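Alpha/beta hydrolase fold protein (PDB 4PW0) is probably a hydrolase of the alpha/beta hydrolase fold, whose natural substrate is not established. Local coordinates at residues G79-N84 with A197-A202; V226-G231 with A252-Y257. All coordinates share one frame; numbering follows the deposited sequence.

Contact 1 (G79-N84 with A197-A202); sequences GTTPDN and AQAIGA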
loop_
_atom_site.group_PDB
_atom_site.type_symbol
_atom_site.label_atom_id
_atom_site.label_comp_id
_atom_site.label_asym_id
_atom_site.label_seq_id
_atom_site.Cartn_x
_atom_site.Cartn_y
_atom_site.Cartn_z
ATOM N N GLY A 79 -7.197 -20.089 -32.062
ATOM C CA GLY A 79 -5.995 -20.852 -31.902
ATOM C C GLY A 79 -5.946 -21.704 -30.634
ATOM O O GLY A 79 -6.966 -21.906 -29.954
ATOM N N THR A 80 -4.761 -22.197 -30.366
ATOM C CA THR A 80 -4.459 -23.165 -29.317
ATOM C C THR A 80 -3.689 -22.428 -28.229
ATOM O O THR A 80 -2.691 -21.799 -28.489
ATOM C CB THR A 80 -3.562 -24.272 -29.888
ATOM O OG1 THR A 80 -4.280 -24.969 -30.897
ATOM C CG2 THR A 80 -3.190 -25.295 -28.844
ATOM N N THR A 81 -4.214 -22.438 -27.011
ATOM C CA THR A 81 -3.492 -21.828 -25.892
ATOM C C THR A 81 -2.263 -22.686 -25.574
ATOM O O THR A 81 -2.391 -23.892 -25.400
ATOM C CB THR A 81 -4.427 -21.798 -24.666
ATOM O OG1 THR A 81 -5.629 -21.097 -24.979
ATOM C CG2 THR A 81 -3.746 -21.172 -23.443
ATOM N N PRO A 82 -1.078 -22.048 -25.482
ATOM C CA PRO A 82 0.116 -22.864 -25.146
ATOM C C PRO A 82 0.192 -23.190 -23.644
ATOM O O PRO A 82 -0.551 -22.599 -22.857
ATOM C CB PRO A 82 1.261 -21.953 -25.533
ATOM C CG PRO A 82 0.720 -20.567 -25.285
ATOM C CD PRO A 82 -0.733 -20.621 -25.644
ATOM N N ASP A 83 1.057 -24.132 -23.289
ATOM C CA ASP A 83 1.047 -24.712 -21.956
ATOM C C ASP A 83 2.013 -24.072 -20.959
ATOM O O ASP A 83 2.273 -24.642 -19.903
ATOM C CB ASP A 83 1.252 -26.239 -22.019
ATOM C CG ASP A 83 2.652 -26.643 -22.376
ATOM O OD1 ASP A 83 3.509 -25.780 -22.616
ATOM O OD2 ASP A 83 2.898 -27.888 -22.426
ATOM N N ASN A 84 2.540 -22.898 -21.301
ATOM C CA ASN A 84 3.582 -22.278 -20.504
ATOM C C ASN A 84 3.550 -20.758 -20.633
ATOM O O ASN A 84 3.209 -20.189 -21.687
ATOM C CB ASN A 84 4.955 -22.843 -20.938
ATOM C CG ASN A 84 5.331 -22.513 -22.376
ATOM O OD1 ASN A 84 6.031 -21.544 -22.653
ATOM N ND2 ASN A 84 4.811 -23.305 -23.307
ATOM N N ALA A 197 -12.405 -25.271 -22.912
ATOM C CA ALA A 197 -11.768 -26.338 -22.170
ATOM C C ALA A 197 -10.295 -26.400 -22.485
ATOM O O ALA A 197 -9.461 -26.553 -21.571
ATOM C CB ALA A 197 -12.446 -27.656 -22.510
ATOM N N GLN A 198 -9.922 -26.290 -23.757
ATOM C CA GLN A 198 -8.510 -26.376 -24.112
ATOM C C GLN A 198 -7.694 -25.281 -23.415
ATOM O O GLN A 198 -6.599 -25.522 -22.899
ATOM C CB GLN A 198 -8.321 -26.328 -25.625
ATOM C CG GLN A 198 -6.901 -26.631 -26.071
ATOM C CD GLN A 198 -5.936 -25.443 -25.959
ATOM O OE1 GLN A 198 -6.274 -24.289 -26.136
ATOM N NE2 GLN A 198 -4.666 -25.774 -25.718
ATOM N N ALA A 199 -8.216 -24.053 -23.417
ATOM C CA ALA A 199 -7.514 -22.958 -22.765
ATOM C C ALA A 199 -7.357 -23.200 -21.273
ATOM O O ALA A 199 -6.287 -22.921 -20.714
ATOM C CB ALA A 199 -8.257 -21.650 -23.030
ATOM N N ILE A 200 -8.397 -23.691 -20.633
ATOM C CA ILE A 200 -8.355 -23.927 -19.187
ATOM C C ILE A 200 -7.272 -24.966 -18.872
ATOM O O ILE A 200 -6.474 -24.769 -17.965
ATOM C CB ILE A 200 -9.723 -24.347 -18.613
ATOM C CG1 ILE A 200 -10.771 -23.255 -18.847
ATOM C CG2 ILE A 200 -9.604 -24.684 -17.128
ATOM C CD1 ILE A 200 -12.179 -23.719 -18.605
ATOM N N GLY A 201 -7.223 -26.073 -19.643
ATOM C CA GLY A 201 -6.197 -27.094 -19.379
ATOM C C GLY A 201 -4.789 -26.580 -19.599
ATOM O O GLY A 201 -3.886 -26.872 -18.793
ATOM N N ALA A 202 -4.589 -25.766 -20.637
ATOM C CA ALA A 202 -3.281 -25.224 -20.910
ATOM C C ALA A 202 -2.845 -24.276 -19.777
ATOM O O ALA A 202 -1.691 -24.298 -19.335
ATOM C CB ALA A 202 -3.288 -24.489 -22.239
HETATM O O HOH W 1 -8.251 -23.112 -27.390
#
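Gln198 OE1 is gripped from two sources: the backbone N of Thr81 donates to it at 2.9 Å, tilted 23° from the carbonyl plane, and a water 2.6 Å from Gln198 OE1 also bridges to Gly79 O. The other half of the same amide closes a two-bond ring, in which the side-chain amide pairs with the N-H and C=O of one residue, Thr81, much as an adjacent strand would. In this way the first turn of helix 197-212 is fastened to the loop that leads from strand 66-69 of the alpha/beta hydrolase core toward helix 85-98. Gln198 NE2 gives a nearly straight bond (170°) to Thr81 O, reaching a lone pair in the carbonyl plane from within its own amide plane. With both ends of the amide engaged, its rotation is fixed. CG lies opposite the backbone N (chi1 -171°) and the chain bends at chi2, which brings the amide across to the loop; Thr80 CG2 rests against NE2, the two side chains crossing at about a right angle. Beside this pairing Thr81 packs on the alanines of the helix, its OG1 lying over Ala199 CB but hydrogen-bonded to Lys72 O, while CG2 touches Ala202 CB at 3.6 Å. The same methyl faces two successive loop carbonyl oxygens, 3.3 Å from Thr81 O and 3.4 Å from Pro82 O.

Contact 2 (V226-G231 with A252-Y257); sequences VFVVQG and AILSLY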
loop_
_atom_site.group_PDB
_atom_site.type_symbol
_atom_site.label_atom_id
_atom_site.label_comp_id
_atom_site.label_asym_id
_atom_site.label_seq_id
_atom_site.Cartn_x
_atom_site.Cartn_y
_atom_site.Cartn_z
ATOM N N VAL A 226 7.368 -1.045 -9.894
ATOM C CA VAL A 226 6.345 -2.080 -9.781
ATOM C C VAL A 226 5.419 -1.726 -8.641
ATOM O O VAL A 226 5.870 -1.270 -7.572
ATOM C CB VAL A 226 6.965 -3.480 -9.523
ATOM C CG1 VAL A 226 5.889 -4.567 -9.514
ATOM C CG2 VAL A 226 8.004 -3.808 -10.593
ATOM N N PHE A 227 4.128 -2.013 -8.824
ATOM C CA PHE A 227 3.155 -1.883 -7.749
ATOM C C PHE A 227 2.540 -3.262 -7.550
ATOM O O PHE A 227 1.935 -3.816 -8.498
ATOM C CB PHE A 227 2.105 -0.879 -8.165
ATOM C CG PHE A 227 0.985 -0.691 -7.190
ATOM C CD1 PHE A 227 1.206 -0.776 -5.810
ATOM C CD2 PHE A 227 -0.283 -0.419 -7.643
ATOM C CE1 PHE A 227 0.178 -0.537 -4.906
ATOM C CE2 PHE A 227 -1.310 -0.169 -6.748
ATOM C CZ PHE A 227 -1.091 -0.269 -5.390
ATOM N N VAL A 228 2.724 -3.836 -6.360
ATOM C CA VAL A 228 2.289 -5.211 -6.063
ATOM C C VAL A 228 1.101 -5.080 -5.100
ATOM O O VAL A 228 1.234 -4.465 -4.045
ATOM C CB VAL A 228 3.402 -6.020 -5.391
ATOM C CG1 VAL A 228 2.911 -7.406 -5.062
ATOM C CG2 VAL A 228 4.673 -6.098 -6.243
ATOM N N VAL A 229 -0.018 -5.707 -5.462
ATOM C CA VAL A 229 -1.243 -5.686 -4.642
ATOM C C VAL A 229 -1.647 -7.127 -4.303
ATOM O O VAL A 229 -1.611 -8.045 -5.147
ATOM C CB VAL A 229 -2.390 -5.001 -5.402
ATOM C CG1 VAL A 229 -3.725 -5.118 -4.665
ATOM C CG2 VAL A 229 -2.047 -3.548 -5.670
ATOM N N GLN A 230 -2.044 -7.326 -3.052
ATOM C CA GLN A 230 -2.485 -8.642 -2.590
ATOM C C GLN A 230 -3.420 -8.478 -1.396
ATOM O O GLN A 230 -3.402 -7.434 -0.734
ATOM C CB GLN A 230 -1.233 -9.465 -2.270
ATOM C CG GLN A 230 -1.424 -10.900 -1.807
ATOM C CD GLN A 230 -2.261 -11.713 -2.761
ATOM O OE1 GLN A 230 -3.487 -11.515 -2.825
ATOM N NE2 GLN A 230 -1.666 -12.645 -3.476
ATOM N N GLY A 231 -4.245 -9.495 -1.152
ATOM C CA GLY A 231 -5.070 -9.510 0.032
ATOM C C GLY A 231 -4.369 -10.170 1.220
ATOM O O GLY A 231 -3.308 -10.753 1.068
ATOM N N ALA A 252 9.752 -1.773 -5.981
ATOM C CA ALA A 252 8.332 -2.134 -5.835
ATOM C C ALA A 252 7.707 -1.478 -4.616
ATOM O O ALA A 252 8.278 -1.481 -3.510
ATOM C CB ALA A 252 8.122 -3.654 -5.745
ATOM N N ILE A 253 6.491 -0.972 -4.834
ATOM C CA ILE A 253 5.601 -0.591 -3.736
ATOM C C ILE A 253 4.666 -1.785 -3.480
ATOM O O ILE A 253 4.162 -2.392 -4.421
ATOM C CB ILE A 253 4.743 0.638 -4.123
ATOM C CG1 ILE A 253 5.581 1.860 -4.420
ATOM C CG2 ILE A 253 3.669 0.906 -3.090
ATOM C CD1 ILE A 253 4.893 2.881 -5.302
ATOM N N LEU A 254 4.461 -2.134 -2.214
ATOM C CA LEU A 254 3.500 -3.180 -1.864
ATOM C C LEU A 254 2.281 -2.556 -1.220
ATOM O O LEU A 254 2.424 -1.669 -0.351
ATOM C CB LEU A 254 4.108 -4.145 -0.826
ATOM C CG LEU A 254 3.269 -5.321 -0.387
ATOM C CD1 LEU A 254 2.977 -6.275 -1.520
ATOM C CD2 LEU A 254 3.955 -6.050 0.763
ATOM N N SER A 255 1.099 -3.058 -1.552
ATOM C CA SER A 255 -0.149 -2.794 -0.818
ATOM C C SER A 255 -0.804 -4.121 -0.459
ATOM O O SER A 255 -1.022 -4.949 -1.347
ATOM C CB SER A 255 -1.128 -2.007 -1.726
ATOM O OG SER A 255 -0.825 -0.610 -1.892
ATOM N N LEU A 256 -1.108 -4.314 0.824
ATOM C CA LEU A 256 -1.906 -5.452 1.249
ATOM C C LEU A 256 -3.246 -4.963 1.801
ATOM O O LEU A 256 -3.315 -4.002 2.586
ATOM C CB LEU A 256 -1.212 -6.294 2.312
ATOM C CG LEU A 256 0.145 -6.864 1.968
ATOM C CD1 LEU A 256 0.672 -7.702 3.119
ATOM C CD2 LEU A 256 0.090 -7.657 0.690
ATOM N N TYR A 257 -4.303 -5.645 1.357
ATOM C CA TYR A 257 -5.681 -5.250 1.679
ATOM C C TYR A 257 -6.318 -6.178 2.730
ATOM O O TYR A 257 -6.093 -7.384 2.688
ATOM C CB TYR A 257 -6.569 -5.212 0.416
ATOM C CG TYR A 257 -6.153 -4.243 -0.674
ATOM C CD1 TYR A 257 -5.253 -3.221 -0.463
ATOM C CD2 TYR A 257 -6.751 -4.329 -1.934
ATOM C CE1 TYR A 257 -4.905 -2.306 -1.466
ATOM C CE2 TYR A 257 -6.408 -3.447 -2.923
ATOM C CZ TYR A 257 -5.509 -2.465 -2.720
ATOM O OH TYR A 257 -5.197 -1.592 -3.764
#
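Val228 is held through both its peptide atoms: its N donates to Ile253 O at 2.8 Å and 174°, and its O accepts from Ser255 N. The ladder continues with Ile253 N to Val226 O, Gln230 N to Ser255 O, the longest at 3.1 Å, and Tyr257 N to Gln230 O. Weaker CA-H...O contacts fill in between, such as Ala252 CA to Val226 O at 3.1 Å. Strands 226-231 and 252-257 therefore run parallel in full register, the short strand axes inclined by 19°. They are the two strands of a beta-alpha-beta unit whose connecting helix, 240-248, packs on the face carrying Val228 and Leu254; beyond 252-257 the sheet continues antiparallel into a strand of the second subunit.

Apolar packing differs on the two faces. On the one facing helix 240-248, Leu254 CD1 comes back over Val228 CG1 at 3.7 Å, and Leu256 CD2 meets Gln230 CB. On the other, Phe227 adopts two conformers; in one of them its ring reaches toward the neighbouring strand and Val229 CG2 lies over a ring face, offset toward the rim. Further along, Val229 CG1 packs obliquely on Tyr257, 3.6 Å from CE2. Replacing Tyr257 by an alanine would probably leave Val229 CG1 without this cover and deprive Gln275 OE1 of its bond to the phenol oxygen.

Polar side chains have their own partners. Ser255, also in two conformers, hydrogen-bonds through OG to Gln275 in one of them. Gln230 is bent at chi2 (54°), which turns OE1 back to accept from Gly231 N at 2.7 Å, while NE2 binds Asp234, the probable acid of a Ser-His-Asp triad.

Contact 1 closes before contact 2 opens along the chain, and strand 226-231 is the next regular element after helix 197-212. The two lie on opposite sides of the chain's centre, with centres 29 Å apart and nearest atoms about 19 Å apart, so they do not touch. Contact 1 holds part of the helical insertion between strands 127-133 and 226-231, which probably forms the cap seen in many alpha/beta hydrolases, against the core loop after strand 66-69. Contact 2 is the edge pair of the central sheet, where it continues into the second subunit; the probable triad acid follows strand 226-231.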